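Long-range contact in O-methyltransferase (Saccharopolyspora spinosa, PDB 4CE0), which probably transfers a methyl group from S-adenosylmethionine to the 4'-hydroxyl of the rhamnose of spinosyn, in a magnesium-dependent reaction of antibiotic biosynthesis: residues Thr106-Glu118 / His133-Val146. Sequence-based numbering, arbitrary orientation.
Sequences TVWVVDSFQGMPE and HEYNDVLGVSLETV. With SAH (S-adenosyl-L-homocysteine), chain B.
Phe113, Gly115 and Met116 pack against 133-146 at the C-terminal end of strand 107-111, where the loop after that strand meets the loop leading into helix 143-152 and the first turn of that helix, in the cofactor pocket of this Rossmann-like methyltransferase. The Phe113 ring is clamped: Leu143 CD1 makes a CH-pi contact over one face, 3.9 Å from the ring centroid and 18° off its normal, while Asp111 CB sits above the centre of the other. Val146 CG2 meets the edge at Phe113 CE1 (3.6 Å). With CG anti to its backbone N, Leu143 extends along the ring, and the turn at chi2 lays CD1 over the face. At Gly115 the backbones nearly touch, its CA 3.7 Å from that of Gly140, with phi and psi that call for glycine. Just beyond, Met116 N donates to Asp137 OD1 (3.0 Å, 149° at the hydrogen); the proton arrives on the syn side, 32° out of the carboxylate plane. Met116 CG meets His133 CB and Leu139 CD1, and bends at chi2 and chi3 fold its thioether back so that CE lies 3.7 Å from C8 of S-adenosylhomocysteine. Asp111 grips both ribose hydroxyls, O2' through OD1 and O3' through OD2 (2.7 Å). Its OD1 also accepts Phe113 N on the anti lone pair, closing an Asx turn that ties the clamped aromatic to the cofactor-binding carboxylate. A water accepts from Val141 N and, weakly, from Gly115 N, bridging the segments beside the ribose. Around this site, Val84 N donates to Asp111 OD2. Strand 107-111 runs parallel between strands 78-82 and 160-164; Val109 reaches Cys90 of helix 88-100, and both Val109 and Leu143 touch Phe162 of strand 160-164.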
ATOM      1  N   THR A 106     -18.139   2.792  13.798  1.00 20.37           N
ATOM      2  CA  THR A 106     -18.529   2.041  12.616  1.00 18.90           C
ATOM      3  C   THR A 106     -18.432   2.925  11.379  1.00 20.11           C
ATOM      4  O   THR A 106     -18.643   4.118  11.458  1.00 17.54           O
ATOM      5  CB  THR A 106     -19.981   1.493  12.778  1.00 26.60           C
ATOM      6  OG1 THR A 106     -19.948   0.395  13.689  1.00 22.27           O
ATOM      7  CG2 THR A 106     -20.590   1.008  11.434  1.00 28.60           C
ATOM      8  N   VAL A 107     -18.118   2.302  10.250  1.00 13.43           N
ATOM      9  CA  VAL A 107     -18.073   2.965   8.945  1.00 15.81           C
ATOM     10  C   VAL A 107     -19.229   2.404   8.151  1.00 19.45           C
ATOM     11  O   VAL A 107     -19.279   1.185   7.895  1.00 16.77           O
ATOM     12  CB  VAL A 107     -16.717   2.710   8.200  1.00 14.41           C
ATOM     13  CG1 VAL A 107     -16.716   3.351   6.786  1.00 23.27           C
ATOM     14  CG2 VAL A 107     -15.552   3.245   9.036  1.00 20.30           C
ATOM     15  N   TRP A 108     -20.182   3.277   7.828  1.00 16.79           N
ATOM     16  CA  TRP A 108     -21.342   2.922   7.034  1.00 18.19           C
ATOM     17  C   TRP A 108     -21.093   3.164   5.567  1.00 17.51           C
ATOM     18  O   TRP A 108     -20.762   4.273   5.132  1.00 21.59           O
ATOM     19  CB  TRP A 108     -22.583   3.702   7.483  1.00 17.11           C
ATOM     20  CG  TRP A 108     -22.990   3.358   8.870  1.00 25.29           C
ATOM     21  CD1 TRP A 108     -22.524   3.901  10.049  1.00 23.18           C
ATOM     22  CD2 TRP A 108     -23.948   2.374   9.225  1.00 27.01           C
ATOM     23  NE1 TRP A 108     -23.154   3.291  11.123  1.00 23.82           N
ATOM     24  CE2 TRP A 108     -24.018   2.338  10.636  1.00 23.75           C
ATOM     25  CE3 TRP A 108     -24.741   1.486   8.483  1.00 26.87           C
ATOM     26  CZ2 TRP A 108     -24.887   1.479  11.314  1.00 23.82           C
ATOM     27  CZ3 TRP A 108     -25.586   0.625   9.163  1.00 25.78           C
ATOM     28  CH2 TRP A 108     -25.644   0.628  10.563  1.00 27.30           C
ATOM     29  N   VAL A 109     -21.276   2.108   4.800  1.00 19.49           N
ATOM     30  CA  VAL A 109     -20.952   2.136   3.391  1.00 16.05           C
ATOM     31  C   VAL A 109     -22.279   2.116   2.690  1.00 20.66           C
ATOM     32  O   VAL A 109     -22.916   1.051   2.571  1.00 21.91           O
ATOM     33  CB  VAL A 109     -20.111   0.914   3.006  1.00 16.92           C
ATOM     34  CG1 VAL A 109     -19.803   0.902   1.493  1.00 24.06           C
ATOM     35  CG2 VAL A 109     -18.853   0.883   3.833  1.00 22.26           C
ATOM     36  N   VAL A 110     -22.702   3.302   2.244  1.00 21.74           N
ATOM     37  CA  VAL A 110     -24.077   3.506   1.812  1.00 23.51           C
ATOM     38  C   VAL A 110     -24.158   3.810   0.331  1.00 17.33           C
ATOM     39  O   VAL A 110     -23.684   4.852  -0.144  1.00 18.76           O
ATOM     40  CB  VAL A 110     -24.765   4.680   2.557  1.00 16.33           C
ATOM     41  CG1 VAL A 110     -26.250   4.627   2.328  1.00 19.42           C
ATOM     42  CG2 VAL A 110     -24.428   4.719   4.044  1.00 21.38           C
ATOM     43  N   ASP A 111     -24.817   2.926  -0.397  1.00 23.32           N
ATOM     44  CA  ASP A 111     -24.846   3.032  -1.836  1.00 20.31           C
ATOM     45  C   ASP A 111     -25.989   2.206  -2.406  1.00 24.65           C
ATOM     46  O   ASP A 111     -26.563   1.359  -1.712  1.00 23.84           O
ATOM     47  CB  ASP A 111     -23.519   2.529  -2.403  1.00 22.37           C
ATOM     48  CG  ASP A 111     -23.257   3.045  -3.808  1.00 29.28           C
ATOM     49  OD1 ASP A 111     -23.844   2.498  -4.772  1.00 24.78           O
ATOM     50  OD2 ASP A 111     -22.446   3.979  -3.947  1.00 28.49           O
ATOM     51  N   SER A 112     -26.316   2.433  -3.673  1.00 22.02           N
ATOM     52  CA  SER A 112     -27.218   1.512  -4.378  1.00 31.80           C
ATOM     53  C   SER A 112     -26.496   0.204  -4.724  1.00 31.85           C
ATOM     54  O   SER A 112     -27.113  -0.849  -4.774  1.00 28.18           O
ATOM     55  CB  SER A 112     -27.702   2.129  -5.677  1.00 29.50           C
ATOM     56  OG  SER A 112     -26.594   2.310  -6.523  1.00 32.06           O
ATOM     57  N   PHE A 113     -25.189   0.289  -4.961  1.00 27.50           N
ATOM     58  CA  PHE A 113     -24.385  -0.833  -5.471  1.00 30.15           C
ATOM     59  C   PHE A 113     -24.876  -1.267  -6.861  1.00 38.05           C
ATOM     60  O   PHE A 113     -24.672  -2.409  -7.271  1.00 38.94           O
ATOM     61  CB  PHE A 113     -24.322  -2.011  -4.482  1.00 26.98           C
ATOM     62  CG  PHE A 113     -23.692  -1.645  -3.144  1.00 32.26           C
ATOM     63  CD1 PHE A 113     -22.304  -1.510  -3.017  1.00 21.24           C
ATOM     64  CD2 PHE A 113     -24.487  -1.402  -2.024  1.00 25.96           C
ATOM     65  CE1 PHE A 113     -21.737  -1.138  -1.809  1.00 20.92           C
ATOM     66  CE2 PHE A 113     -23.920  -1.034  -0.806  1.00 20.60           C
ATOM     67  CZ  PHE A 113     -22.536  -0.913  -0.698  1.00 24.03           C
ATOM     68  N   GLN A 114     -25.491  -0.322  -7.571  1.00 30.99           N
ATOM     69  CA  GLN A 114     -25.942  -0.493  -8.958  1.00 45.75           C
ATOM     70  C   GLN A 114     -25.657   0.768  -9.767  1.00 39.20           C
ATOM     71  O   GLN A 114     -26.115   0.897 -10.894  1.00 39.23           O
ATOM     72  CB  GLN A 114     -27.455  -0.712  -9.033  1.00 47.11           C
ATOM     73  CG  GLN A 114     -28.015  -1.716  -8.065  1.00 50.19           C
ATOM     74  CD  GLN A 114     -29.502  -1.506  -7.835  1.00 56.36           C
ATOM     75  OE1 GLN A 114     -30.282  -1.354  -8.780  1.00 46.18           O
ATOM     76  NE2 GLN A 114     -29.900  -1.481  -6.570  1.00 64.08           N
ATOM     77  N   GLY A 115     -24.940   1.719  -9.180  1.00 38.67           N
ATOM     78  CA  GLY A 115     -24.662   2.968  -9.867  1.00 38.75           C
ATOM     79  C   GLY A 115     -25.773   3.977  -9.667  1.00 31.54           C
ATOM     80  O   GLY A 115     -26.574   3.860  -8.727  1.00 31.19           O
ATOM     81  N   MET A 116     -25.808   4.956 -10.564  1.00 35.16           N
ATOM     82  CA  MET A 116     -26.694   6.119 -10.472  1.00 36.14           C
ATOM     83  C   MET A 116     -28.131   5.761 -10.867  1.00 28.55           C
ATOM     84  O   MET A 116     -28.334   4.922 -11.731  1.00 38.21           O
ATOM     85  CB  MET A 116     -26.212   7.202 -11.430  1.00 38.10           C
ATOM     86  CG  MET A 116     -24.701   7.394 -11.465  1.00 42.48           C
ATOM     87  SD  MET A 116     -23.969   7.992  -9.922  1.00 40.40           S
ATOM     88  CE  MET A 116     -24.811   9.552  -9.681  1.00 40.46           C
ATOM     89  N   PRO A 117     -29.123   6.419 -10.250  1.00 38.77           N
ATOM     90  CA  PRO A 117     -30.523   6.257 -10.681  1.00 37.24           C
ATOM     91  C   PRO A 117     -30.835   7.016 -11.987  1.00 41.98           C
ATOM     92  O   PRO A 117     -29.988   7.785 -12.452  1.00 40.41           O
ATOM     93  CB  PRO A 117     -31.317   6.855  -9.511  1.00 39.49           C
ATOM     94  CG  PRO A 117     -30.390   7.889  -8.914  1.00 42.68           C
ATOM     95  CD  PRO A 117     -28.988   7.351  -9.110  1.00 39.32           C
ATOM     96  N   GLU A 118     -32.008   6.778 -12.580  1.00 40.93           N
ATOM     97  CA  GLU A 118     -32.497   7.588 -13.709  1.00 47.86           C
ATOM     98  C   GLU A 118     -33.120   8.906 -13.250  1.00 48.24           C
ATOM     99  O   GLU A 118     -34.088   8.897 -12.490  1.00 52.34           O
ATOM    100  CB  GLU A 118     -33.541   6.810 -14.506  1.00 58.68           C
ATOM    101  CG  GLU A 118     -32.967   5.809 -15.503  1.00 65.73           C
ATOM    102  CD  GLU A 118     -33.762   4.503 -15.559  1.00 81.91           C
ATOM    103  OE1 GLU A 118     -34.979   4.528 -15.260  1.00 86.32           O
ATOM    104  OE2 GLU A 118     -33.175   3.448 -15.900  1.00 82.43           O
ATOM    105  N   HIS A 133     -26.390  10.645 -15.928  1.00 61.72           N
ATOM    106  CA  HIS A 133     -25.310   9.858 -15.321  1.00 59.88           C
ATOM    107  C   HIS A 133     -25.429   8.356 -15.438  1.00 48.35           C
ATOM    108  O   HIS A 133     -24.420   7.653 -15.469  1.00 50.65           O
ATOM    109  CB  HIS A 133     -25.194  10.230 -13.853  1.00 64.70           C
ATOM    110  CG  HIS A 133     -24.322  11.414 -13.612  1.00 64.75           C
ATOM    111  ND1 HIS A 133     -24.360  12.144 -12.451  1.00 70.71           N
ATOM    112  CD2 HIS A 133     -23.376  11.984 -14.400  1.00 64.40           C
ATOM    113  CE1 HIS A 133     -23.467  13.125 -12.522  1.00 75.34           C
ATOM    114  NE2 HIS A 133     -22.866  13.049 -13.693  1.00 78.59           N
ATOM    115  N   GLU A 134     -26.657   7.862 -15.476  1.00 46.01           N
ATOM    116  CA  GLU A 134     -26.874   6.424 -15.563  1.00 58.91           C
ATOM    117  C   GLU A 134     -26.279   5.806 -16.842  1.00 61.10           C
ATOM    118  O   GLU A 134     -26.015   4.606 -16.886  1.00 54.50           O
ATOM    119  CB  GLU A 134     -28.355   6.037 -15.400  1.00 63.78           C
ATOM    120  CG  GLU A 134     -29.388   7.125 -15.603  1.00 64.26           C
ATOM    121  CD  GLU A 134     -29.549   7.505 -17.052  1.00 64.90           C
ATOM    122  OE1 GLU A 134     -29.829   6.613 -17.880  1.00 64.71           O
ATOM    123  OE2 GLU A 134     -29.412   8.697 -17.364  1.00 66.78           O
ATOM    124  N   TYR A 135     -26.081   6.631 -17.873  1.00 62.57           N
ATOM    125  CA  TYR A 135     -25.369   6.231 -19.100  1.00 65.67           C
ATOM    126  C   TYR A 135     -24.102   5.490 -18.769  1.00 58.27           C
ATOM    127  O   TYR A 135     -23.769   4.479 -19.387  1.00 57.13           O
ATOM    128  CB  TYR A 135     -24.894   7.461 -19.859  1.00 72.94           C
ATOM    129  CG  TYR A 135     -25.505   7.761 -21.196  1.00 87.05           C
ATOM    130  CD1 TYR A 135     -26.844   7.512 -21.449  1.00 94.81           C
ATOM    131  CD2 TYR A 135     -24.745   8.395 -22.192  1.00 92.15           C
ATOM    132  CE1 TYR A 135     -27.409   7.860 -22.683  1.00100.15           C
ATOM    133  CE2 TYR A 135     -25.291   8.732 -23.409  1.00100.35           C
ATOM    134  CZ  TYR A 135     -26.628   8.463 -23.649  1.00103.24           C
ATOM    135  OH  TYR A 135     -27.153   8.823 -24.875  1.00103.62           O
ATOM    136  N   ASN A 136     -23.399   6.036 -17.785  1.00 53.87           N
ATOM    137  CA  ASN A 136     -22.046   5.626 -17.469  1.00 54.59           C
ATOM    138  C   ASN A 136     -22.045   4.605 -16.337  1.00 46.12           C
ATOM    139  O   ASN A 136     -21.027   4.407 -15.669  1.00 30.92           O
ATOM    140  CB  ASN A 136     -21.181   6.852 -17.104  1.00 63.76           C
ATOM    141  CG  ASN A 136     -20.905   7.791 -18.310  1.00 60.57           C
ATOM    142  OD1 ASN A 136     -20.018   7.529 -19.132  1.00 59.90           O
ATOM    143  ND2 ASN A 136     -21.634   8.904 -18.381  1.00 59.44           N
ATOM    144  N   ASP A 137     -23.166   3.913 -16.135  1.00 43.21           N
ATOM    145  CA  ASP A 137     -23.246   2.972 -15.020  1.00 46.34           C
ATOM    146  C   ASP A 137     -22.241   1.817 -15.089  1.00 53.99           C
ATOM    147  O   ASP A 137     -22.579   0.672 -14.918  1.00 53.81           O
ATOM    148  CB  ASP A 137     -24.677   2.469 -14.784  1.00 42.38           C
ATOM    149  CG  ASP A 137     -25.480   3.402 -13.876  1.00 49.31           C
ATOM    150  OD1 ASP A 137     -24.880   4.330 -13.298  1.00 41.82           O
ATOM    151  OD2 ASP A 137     -26.708   3.202 -13.728  1.00 53.71           O
ATOM    152  N   VAL A 138     -20.985   2.143 -15.358  1.00 69.62           N
ATOM    153  CA  VAL A 138     -19.853   1.417 -14.790  1.00 67.49           C
ATOM    154  C   VAL A 138     -19.329   2.248 -13.580  1.00 50.36           C
ATOM    155  O   VAL A 138     -18.192   2.109 -13.103  1.00 41.15           O
ATOM    156  CB  VAL A 138     -18.799   1.068 -15.849  1.00 57.90           C
ATOM    157  CG1 VAL A 138     -17.603   2.075 -15.869  1.00 51.56           C
ATOM    158  CG2 VAL A 138     -18.371  -0.378 -15.640  1.00 49.81           C
ATOM    159  N   LEU A 139     -20.207   3.136 -13.128  1.00 39.22           N
ATOM    160  CA  LEU A 139     -20.238   3.606 -11.758  1.00 42.29           C
ATOM    161  C   LEU A 139     -20.977   2.601 -10.881  1.00 37.90           C
ATOM    162  O   LEU A 139     -21.102   2.788  -9.661  1.00 36.24           O
ATOM    163  CB  LEU A 139     -20.959   4.938 -11.718  1.00 42.33           C
ATOM    164  CG  LEU A 139     -20.212   6.003 -12.508  1.00 32.18           C
ATOM    165  CD1 LEU A 139     -21.171   7.114 -12.947  1.00 37.92           C
ATOM    166  CD2 LEU A 139     -19.118   6.526 -11.635  1.00 31.48           C
ATOM    167  N   GLY A 140     -21.476   1.545 -11.524  1.00 33.41           N
ATOM    168  CA  GLY A 140     -22.170   0.464 -10.858  1.00 35.63           C
ATOM    169  C   GLY A 140     -21.218  -0.619 -10.393  1.00 37.84           C
ATOM    170  O   GLY A 140     -20.683  -1.390 -11.204  1.00 43.23           O
ATOM    171  N   VAL A 141     -21.012  -0.676  -9.079  1.00 34.05           N
ATOM    172  CA  VAL A 141     -20.128  -1.660  -8.473  1.00 33.51           C
ATOM    173  C   VAL A 141     -20.905  -2.409  -7.398  1.00 29.79           C
ATOM    174  O   VAL A 141     -21.378  -1.807  -6.411  1.00 25.69           O
ATOM    175  CB  VAL A 141     -18.896  -0.976  -7.862  1.00 31.51           C
ATOM    176  CG1 VAL A 141     -17.915  -2.018  -7.263  1.00 30.51           C
ATOM    177  CG2 VAL A 141     -18.210  -0.091  -8.898  1.00 29.62           C
ATOM    178  N   SER A 142     -21.066  -3.710  -7.618  1.00 26.55           N
ATOM    179  CA  SER A 142     -21.822  -4.596  -6.733  1.00 39.57           C
ATOM    180  C   SER A 142     -21.292  -4.640  -5.292  1.00 31.56           C
ATOM    181  O   SER A 142     -20.101  -4.416  -5.039  1.00 31.46           O
ATOM    182  CB  SER A 142     -21.788  -6.031  -7.292  1.00 41.59           C
ATOM    183  OG  SER A 142     -20.468  -6.566  -7.239  1.00 38.79           O
ATOM    184  N   LEU A 143     -22.182  -4.969  -4.362  1.00 21.94           N
ATOM    185  CA  LEU A 143     -21.832  -5.104  -2.951  1.00 41.01           C
ATOM    186  C   LEU A 143     -20.738  -6.160  -2.812  1.00 36.54           C
ATOM    187  O   LEU A 143     -19.784  -6.020  -2.040  1.00 27.06           O
ATOM    188  CB  LEU A 143     -23.081  -5.490  -2.134  1.00 41.71           C
ATOM    189  CG  LEU A 143     -22.985  -5.697  -0.607  1.00 32.44           C
ATOM    190  CD1 LEU A 143     -22.357  -4.482   0.068  1.00 32.39           C
ATOM    191  CD2 LEU A 143     -24.385  -5.949  -0.039  1.00 38.25           C
ATOM    192  N   GLU A 144     -20.867  -7.217  -3.596  1.00 31.32           N
ATOM    193  CA  GLU A 144     -19.907  -8.287  -3.529  1.00 36.94           C
ATOM    194  C   GLU A 144     -18.535  -7.729  -3.848  1.00 28.04           C
ATOM    195  O   GLU A 144     -17.565  -8.041  -3.168  1.00 33.20           O
ATOM    196  CB  GLU A 144     -20.290  -9.400  -4.502  1.00 38.09           C
ATOM    197  CG  GLU A 144     -19.288 -10.509  -4.557  1.00 56.08           C
ATOM    198  CD  GLU A 144     -19.871 -11.771  -5.185  1.00 69.19           C
ATOM    199  OE1 GLU A 144     -20.868 -12.329  -4.640  1.00 69.26           O
ATOM    200  OE2 GLU A 144     -19.332 -12.191  -6.239  1.00 68.95           O
ATOM    201  N   THR A 145     -18.455  -6.916  -4.894  1.00 27.81           N
ATOM    202  CA  THR A 145     -17.177  -6.356  -5.346  1.00 28.54           C
ATOM    203  C   THR A 145     -16.573  -5.419  -4.295  1.00 30.42           C
ATOM    204  O   THR A 145     -15.385  -5.527  -3.956  1.00 24.91           O
ATOM    205  CB  THR A 145     -17.350  -5.605  -6.675  1.00 33.07           C
ATOM    206  OG1 THR A 145     -17.791  -6.521  -7.694  1.00 30.56           O
ATOM    207  CG2 THR A 145     -16.016  -4.936  -7.088  1.00 43.39           C
ATOM    208  N   VAL A 146     -17.393  -4.520  -3.755  1.00 28.29           N
ATOM    209  CA  VAL A 146     -16.934  -3.641  -2.680  1.00 32.59           C
ATOM    210  C   VAL A 146     -16.463  -4.432  -1.445  1.00 25.43           C
ATOM    211  O   VAL A 146     -15.466  -4.073  -0.831  1.00 22.42           O
ATOM    212  CB  VAL A 146     -18.031  -2.616  -2.237  1.00 21.39           C
ATOM    213  CG1 VAL A 146     -17.493  -1.700  -1.134  1.00 21.04           C
ATOM    214  CG2 VAL A 146     -18.541  -1.778  -3.424  1.00 21.60           C
TER
HETATM  215  N   SAH B1250     -14.691   6.963  -5.607  1.00 23.49           N
HETATM  216  CA  SAH B1250     -15.872   7.756  -5.227  1.00 43.23           C
HETATM  217  CB  SAH B1250     -17.215   7.197  -5.628  1.00 37.00           C
HETATM  218  CG  SAH B1250     -18.561   7.918  -5.579  1.00 29.46           C
HETATM  219  SD  SAH B1250     -19.259   7.652  -7.237  1.00 25.34           S
HETATM  220  C   SAH B1250     -15.714   7.658  -3.763  1.00 38.46           C
HETATM  221  O   SAH B1250     -16.701   7.955  -3.112  1.00 22.90           O
HETATM  222  OXT SAH B1250     -14.427   7.242  -3.488  1.00 20.03           O
HETATM  223  C5' SAH B1250     -21.046   7.901  -6.938  1.00 20.21           C
HETATM  224  C4' SAH B1250     -21.726   6.754  -6.177  1.00 18.26           C
HETATM  225  O4' SAH B1250     -22.974   7.170  -5.662  1.00 22.87           O
HETATM  226  C3' SAH B1250     -22.037   5.520  -7.029  1.00 26.44           C
HETATM  227  O3' SAH B1250     -21.405   4.414  -6.419  1.00 30.09           O
HETATM  228  C2' SAH B1250     -23.564   5.373  -7.072  1.00 32.34           C
HETATM  229  O2' SAH B1250     -24.120   4.042  -7.115  1.00 24.94           O
HETATM  230  C1' SAH B1250     -23.963   6.154  -5.817  1.00 19.34           C
HETATM  231  N9  SAH B1250     -25.292   6.810  -5.828  1.00 19.93           N
HETATM  232  C8  SAH B1250     -25.579   8.025  -6.414  1.00 33.94           C
HETATM  233  N7  SAH B1250     -26.863   8.312  -6.157  1.00 33.74           N
HETATM  234  C5  SAH B1250     -27.392   7.334  -5.390  1.00 32.19           C
HETATM  235  C6  SAH B1250     -28.658   7.117  -4.842  1.00 32.84           C
HETATM  236  N6  SAH B1250     -29.647   7.991  -5.025  1.00 30.92           N
HETATM  237  N1  SAH B1250     -28.901   5.982  -4.106  1.00 28.74           N
HETATM  238  C2  SAH B1250     -27.906   5.055  -3.871  1.00 31.20           C
HETATM  239  N3  SAH B1250     -26.673   5.267  -4.443  1.00 26.00           N
HETATM  240  C4  SAH B1250     -26.401   6.395  -5.156  1.00 27.35           C
HETATM  241  O   HOH W   1     -22.398   1.474  -7.610  1.00 33.46           O